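Local structure of yersinopine synthase (Yersinia pestis, 6C4M) at residues D343-P346 and Q347-P350; K439-I442 and D443-E447. The protein catalyses the NADPH-dependent reductive condensation of pyruvate with an amino-acid-derived intermediate, the last step in making the metallophore yersinopine. All blocks are in the same frame, centred on the assembly; numbering follows the deposited sequence.

Two helix ends of one chain illustrate how differently a helix can be brought to a close. Contact 1 (343-350) comes first in sequence: it starts on the last part of helix 339-344, passes through a short 3-10 turn and leads to helix 350-364. Contact 2 (439-447) comes later and takes in the last turns of helix 425-445, which stops at a glycine. Their centres lie 42 Å apart and their nearest atoms about 30 Å, so neither touches the other. Both belong to the staphylopine dehydrogenase family region, away from the NADP(+) site and the probable active-site residue, and no residue of the second subunit reaches either; both are local to the chain: one joins two helices, the other ends a helix.

Contact 1 (D343-P346 and Q347-P350); sequences DEFP and QLPP
Glu344 begins the contact with its backbone: its O accepts a bond from Gln347 N at 2.8 Å, and its CB lies 4.2 Å from Leu348 CD2. Glu344 OE1 forms a salt bridge with Arg340 NE, one turn back along helix 339-344. The bond to Gln347 is bent, with an N-H...O angle of 139° and the donor tilted from the carbonyl plane. Phe345 repeats the i to i+3 pattern, its O taking Leu348 N at 3.0 Å; here the donor sits well above the carbonyl plane and uses no lone pair. The same oxygen also accepts a bond from the Gln353 side chain on helix 350-364, so two donors grip it. Beyond the backbone, Leu348 CD1 comes obliquely to the Phe345 ring, 4.3 Å from Phe345 CD1. The buried ring also packs on Leu321 and Leu322 of helix 321-329 and Leu357 of helix 350-364. In Leu348, CG anti to the carbonyl carbon (chi1 -59°) sets Leu348 CG against Glu344 O, 3.5 Å away, and brings CD1 near Phe345 CA. Pro346 ends the first segment. Its CB meets Gln347 OE1 at 3.3 Å, because a bend at chi2 (71°) curls the amide back over the Pro346 carbonyl carbon. Successive i to i+3 bonds are the signature of a 3-10 turn, here joining helix 339-344 to the Pro349 N-cap of helix 350-364.

Contact 2 (K439-I442 and D443-E447); sequences KAFI and DRVGE
Phe441 carries its CG anti to the backbone N (chi1 170°), which swings the ring forward along the helix to meet Val445 one turn on, while Arg444, bent at chi3 (-73°), turns its guanidinium back toward the same residue. Both Val445 methyls lie on the same side of the ring: CG2 over the face in a CH-pi contact, 4.3 Å from the Phe441 ring centroid and offset toward the rim, and CG1 nearer the CE1-CZ rim, 3.5 Å from Phe441 CE1. Arg444 approaches differently. Arg444 NH2 comes to the ring edge, near its plane, 4.1 Å from Phe441 CD1; the guanidinium stands steeply to the ring, and Phe441 CA sits over one of its faces. Its NH1 also rests against Ala440 CB at 3.7 Å. On another side of the helix, Ile442 CG2 packs on Glu447 CB at 3.9 Å. Regular i to i+4 backbone bonds run beneath these side chains, from Asp443 N to Lys439 O, from Arg444 N to Ala440 O and from Val445 N to Phe441 O, the last 3.1 Å long and nearly along the C=O axis. The fourth, from Gly446 N to Ile442 O, is weak, with an N-H...O angle of 125°. Gly446 leaves helical angles with a positive phi; its phi and psi together leave no room for a CB beside the preceding carbonyl O, and the helix ends there. Phe441 is also packed by Phe274 and, edge-to-face, by Trp397, while Arg444 makes a cation-pi contact with Tyr275. The chemistry thus divides the work: apolar methyls pack on the buried ring, while the arginine's charge, spread over its guanidinium, is probably eased by the aromatic Tyr275 and a weak hydrogen bond to Phe274 O.

Contact 1 (D343-P346 and Q347-P350)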
loop_
_atom_site.group_PDB
_atom_site.type_symbol
_atom_site.label_atom_id
_atom_site.label_comp_id
_atom_site.label_asym_id
_atom_site.label_seq_id
_atom_site.Cartn_x
_atom_site.Cartn_y
_atom_site.Cartn_z
ATOM N N ASP A 343 -10.121 -16.690 -7.435
ATOM C CA ASP A 343 -10.770 -17.725 -8.244
ATOM C C ASP A 343 -11.435 -17.131 -9.466
ATOM O O ASP A 343 -11.526 -17.786 -10.504
ATOM C CB ASP A 343 -11.853 -18.487 -7.448
ATOM C CG ASP A 343 -11.311 -19.221 -6.244
ATOM O OD1 ASP A 343 -10.112 -19.560 -6.261
ATOM O OD2 ASP A 343 -12.100 -19.448 -5.286
ATOM N N GLU A 344 -11.958 -15.920 -9.349
ATOM C CA GLU A 344 -12.747 -15.341 -10.423
ATOM C C GLU A 344 -11.957 -14.327 -11.233
ATOM O O GLU A 344 -12.508 -13.754 -12.179
ATOM C CB GLU A 344 -14.024 -14.703 -9.844
ATOM C CG GLU A 344 -14.876 -15.676 -9.001
ATOM C CD GLU A 344 -16.218 -15.087 -8.518
ATOM O OE1 GLU A 344 -16.464 -13.864 -8.689
ATOM O OE2 GLU A 344 -17.034 -15.861 -7.957
ATOM N N PHE A 345 -10.681 -14.106 -10.897
ATOM C CA PHE A 345 -9.875 -13.056 -11.534
ATOM C C PHE A 345 -10.079 -12.959 -13.036
ATOM O O PHE A 345 -10.289 -11.841 -13.528
ATOM C CB PHE A 345 -8.378 -13.251 -11.252
ATOM C CG PHE A 345 -7.508 -12.180 -11.858
ATOM C CD1 PHE A 345 -7.382 -10.925 -11.257
ATOM C CD2 PHE A 345 -6.820 -12.419 -13.028
ATOM C CE1 PHE A 345 -6.577 -9.952 -11.815
ATOM C CE2 PHE A 345 -6.030 -11.451 -13.591
ATOM C CZ PHE A 345 -5.911 -10.215 -12.982
ATOM N N PRO A 346 -10.035 -14.046 -13.813
ATOM C CA PRO A 346 -10.127 -13.891 -15.271
ATOM C C PRO A 346 -11.477 -13.381 -15.720
ATOM O O PRO A 346 -11.560 -12.783 -16.797
ATOM C CB PRO A 346 -9.845 -15.309 -15.806
ATOM C CG PRO A 346 -9.240 -16.079 -14.651
ATOM C CD PRO A 346 -9.873 -15.454 -13.417
ATOM N N GLN A 347 -12.529 -13.543 -14.923
ATOM C CA GLN A 347 -13.825 -12.976 -15.289
ATOM C C GLN A 347 -14.087 -11.603 -14.682
ATOM O O GLN A 347 -15.145 -11.031 -14.946
ATOM C CB GLN A 347 -14.971 -13.901 -14.882
ATOM C CG GLN A 347 -15.030 -15.207 -15.670
ATOM C CD GLN A 347 -13.903 -16.138 -15.304
ATOM O OE1 GLN A 347 -12.998 -16.377 -16.105
ATOM N NE2 GLN A 347 -13.939 -16.661 -14.083
ATOM N N LEU A 348 -13.187 -11.075 -13.861
ATOM C CA LEU A 348 -13.440 -9.784 -13.251
ATOM C C LEU A 348 -13.279 -8.716 -14.322
ATOM O O LEU A 348 -12.494 -8.886 -15.243
ATOM C CB LEU A 348 -12.460 -9.495 -12.118
ATOM C CG LEU A 348 -12.429 -10.476 -10.957
ATOM C CD1 LEU A 348 -11.343 -10.085 -9.965
ATOM C CD2 LEU A 348 -13.783 -10.510 -10.302
ATOM N N PRO A 349 -14.005 -7.600 -14.210
ATOM C CA PRO A 349 -13.765 -6.502 -15.131
ATOM C C PRO A 349 -12.367 -5.965 -14.951
ATOM O O PRO A 349 -11.781 -6.044 -13.853
ATOM C CB PRO A 349 -14.823 -5.467 -14.721
ATOM C CG PRO A 349 -15.791 -6.167 -13.890
ATOM C CD PRO A 349 -15.029 -7.269 -13.219
ATOM N N PRO A 350 -11.798 -5.361 -15.996
ATOM C CA PRO A 350 -10.448 -4.794 -15.906
ATOM C C PRO A 350 -10.189 -3.967 -14.670
ATOM O O PRO A 350 -9.147 -4.108 -14.024
ATOM C CB PRO A 350 -10.365 -3.899 -17.154
ATOM C CG PRO A 350 -11.303 -4.517 -18.126
ATOM C CD PRO A 350 -12.422 -5.107 -17.309
#

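Contact 2 (K439-I442 and D443-E447)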
loop_
_atom_site.group_PDB
_atom_site.type_symbol
_atom_site.label_atom_id
_atom_site.label_comp_id
_atom_site.label_asym_id
_atom_site.label_seq_id
_atom_site.Cartn_x
_atom_site.Cartn_y
_atom_site.Cartn_z
ATOM N N LYS A 439 17.246 4.961 -26.580
ATOM C CA LYS A 439 17.826 5.820 -27.614
ATOM C C LYS A 439 18.320 7.128 -27.009
ATOM O O LYS A 439 19.395 7.623 -27.367
ATOM C CB LYS A 439 16.806 6.114 -28.719
ATOM C CG LYS A 439 16.497 4.924 -29.657
ATOM C CD LYS A 439 15.523 5.330 -30.800
ATOM C CE LYS A 439 15.069 4.126 -31.664
ATOM N NZ LYS A 439 13.913 4.473 -32.569
ATOM N N ALA A 440 17.553 7.695 -26.075
ATOM C CA ALA A 440 17.960 8.956 -25.460
ATOM C C ALA A 440 19.228 8.765 -24.647
ATOM O O ALA A 440 20.133 9.607 -24.691
ATOM C CB ALA A 440 16.832 9.527 -24.582
ATOM N N PHE A 441 19.351 7.632 -23.961
ATOM C CA PHE A 441 20.570 7.350 -23.209
ATOM C C PHE A 441 21.783 7.202 -24.135
ATOM O O PHE A 441 22.862 7.735 -23.853
ATOM C CB PHE A 441 20.400 6.081 -22.384
ATOM C CG PHE A 441 21.679 5.596 -21.770
ATOM C CD1 PHE A 441 22.214 6.239 -20.659
ATOM C CD2 PHE A 441 22.365 4.528 -22.322
ATOM C CE1 PHE A 441 23.397 5.800 -20.083
ATOM C CE2 PHE A 441 23.554 4.084 -21.764
ATOM C CZ PHE A 441 24.073 4.714 -20.646
ATOM N N ILE A 442 21.638 6.444 -25.224
ATOM C CA ILE A 442 22.765 6.244 -26.131
ATOM C C ILE A 442 23.250 7.586 -26.671
ATOM O O ILE A 442 24.454 7.786 -26.897
ATOM C CB ILE A 442 22.370 5.283 -27.276
ATOM C CG1 ILE A 442 22.174 3.872 -26.719
ATOM C CG2 ILE A 442 23.424 5.324 -28.443
ATOM C CD1 ILE A 442 21.504 2.929 -27.681
ATOM N N ASP A 443 22.331 8.526 -26.893
ATOM C CA ASP A 443 22.734 9.837 -27.401
ATOM C C ASP A 443 23.501 10.628 -26.343
ATOM O O ASP A 443 24.453 11.351 -26.663
ATOM C CB ASP A 443 21.516 10.625 -27.880
ATOM C CG ASP A 443 20.871 10.023 -29.119
ATOM O OD1 ASP A 443 21.516 9.195 -29.777
ATOM O OD2 ASP A 443 19.718 10.391 -29.441
ATOM N N ARG A 444 23.092 10.523 -25.079
ATOM C CA ARG A 444 23.801 11.221 -24.014
ATOM C C ARG A 444 25.236 10.730 -23.890
ATOM O O ARG A 444 26.165 11.530 -23.726
ATOM C CB ARG A 444 23.071 11.024 -22.692
ATOM C CG ARG A 444 21.764 11.753 -22.607
ATOM C CD ARG A 444 21.355 11.938 -21.153
ATOM N NE ARG A 444 20.893 10.702 -20.495
ATOM C CZ ARG A 444 19.717 10.129 -20.735
ATOM N NH1 ARG A 444 18.909 10.629 -21.664
ATOM N NH2 ARG A 444 19.347 9.046 -20.064
ATOM N N VAL A 445 25.433 9.409 -23.933
ATOM C CA VAL A 445 26.753 8.851 -23.675
ATOM C C VAL A 445 27.560 8.647 -24.949
ATOM O O VAL A 445 28.786 8.488 -24.867
ATOM C CB VAL A 445 26.675 7.501 -22.937
ATOM C CG1 VAL A 445 25.940 7.642 -21.603
ATOM C CG2 VAL A 445 26.007 6.457 -23.821
ATOM N N GLY A 446 26.918 8.630 -26.116
ATOM C CA GLY A 446 27.610 8.207 -27.327
ATOM C C GLY A 446 27.579 6.710 -27.631
ATOM O O GLY A 446 27.985 5.862 -26.818
ATOM N N GLU A 447 27.112 6.403 -28.849
ATOM C CA GLU A 447 27.043 5.031 -29.352
ATOM C C GLU A 447 28.397 4.321 -29.272
ATOM O O GLU A 447 28.460 3.121 -28.971
ATOM C CB GLU A 447 26.513 5.058 -30.793
ATOM C CG GLU A 447 26.498 3.709 -31.532
ATOM C CD GLU A 447 25.336 3.579 -32.532
ATOM O OE1 GLU A 447 24.566 4.541 -32.690
ATOM O OE2 GLU A 447 25.184 2.497 -33.143
#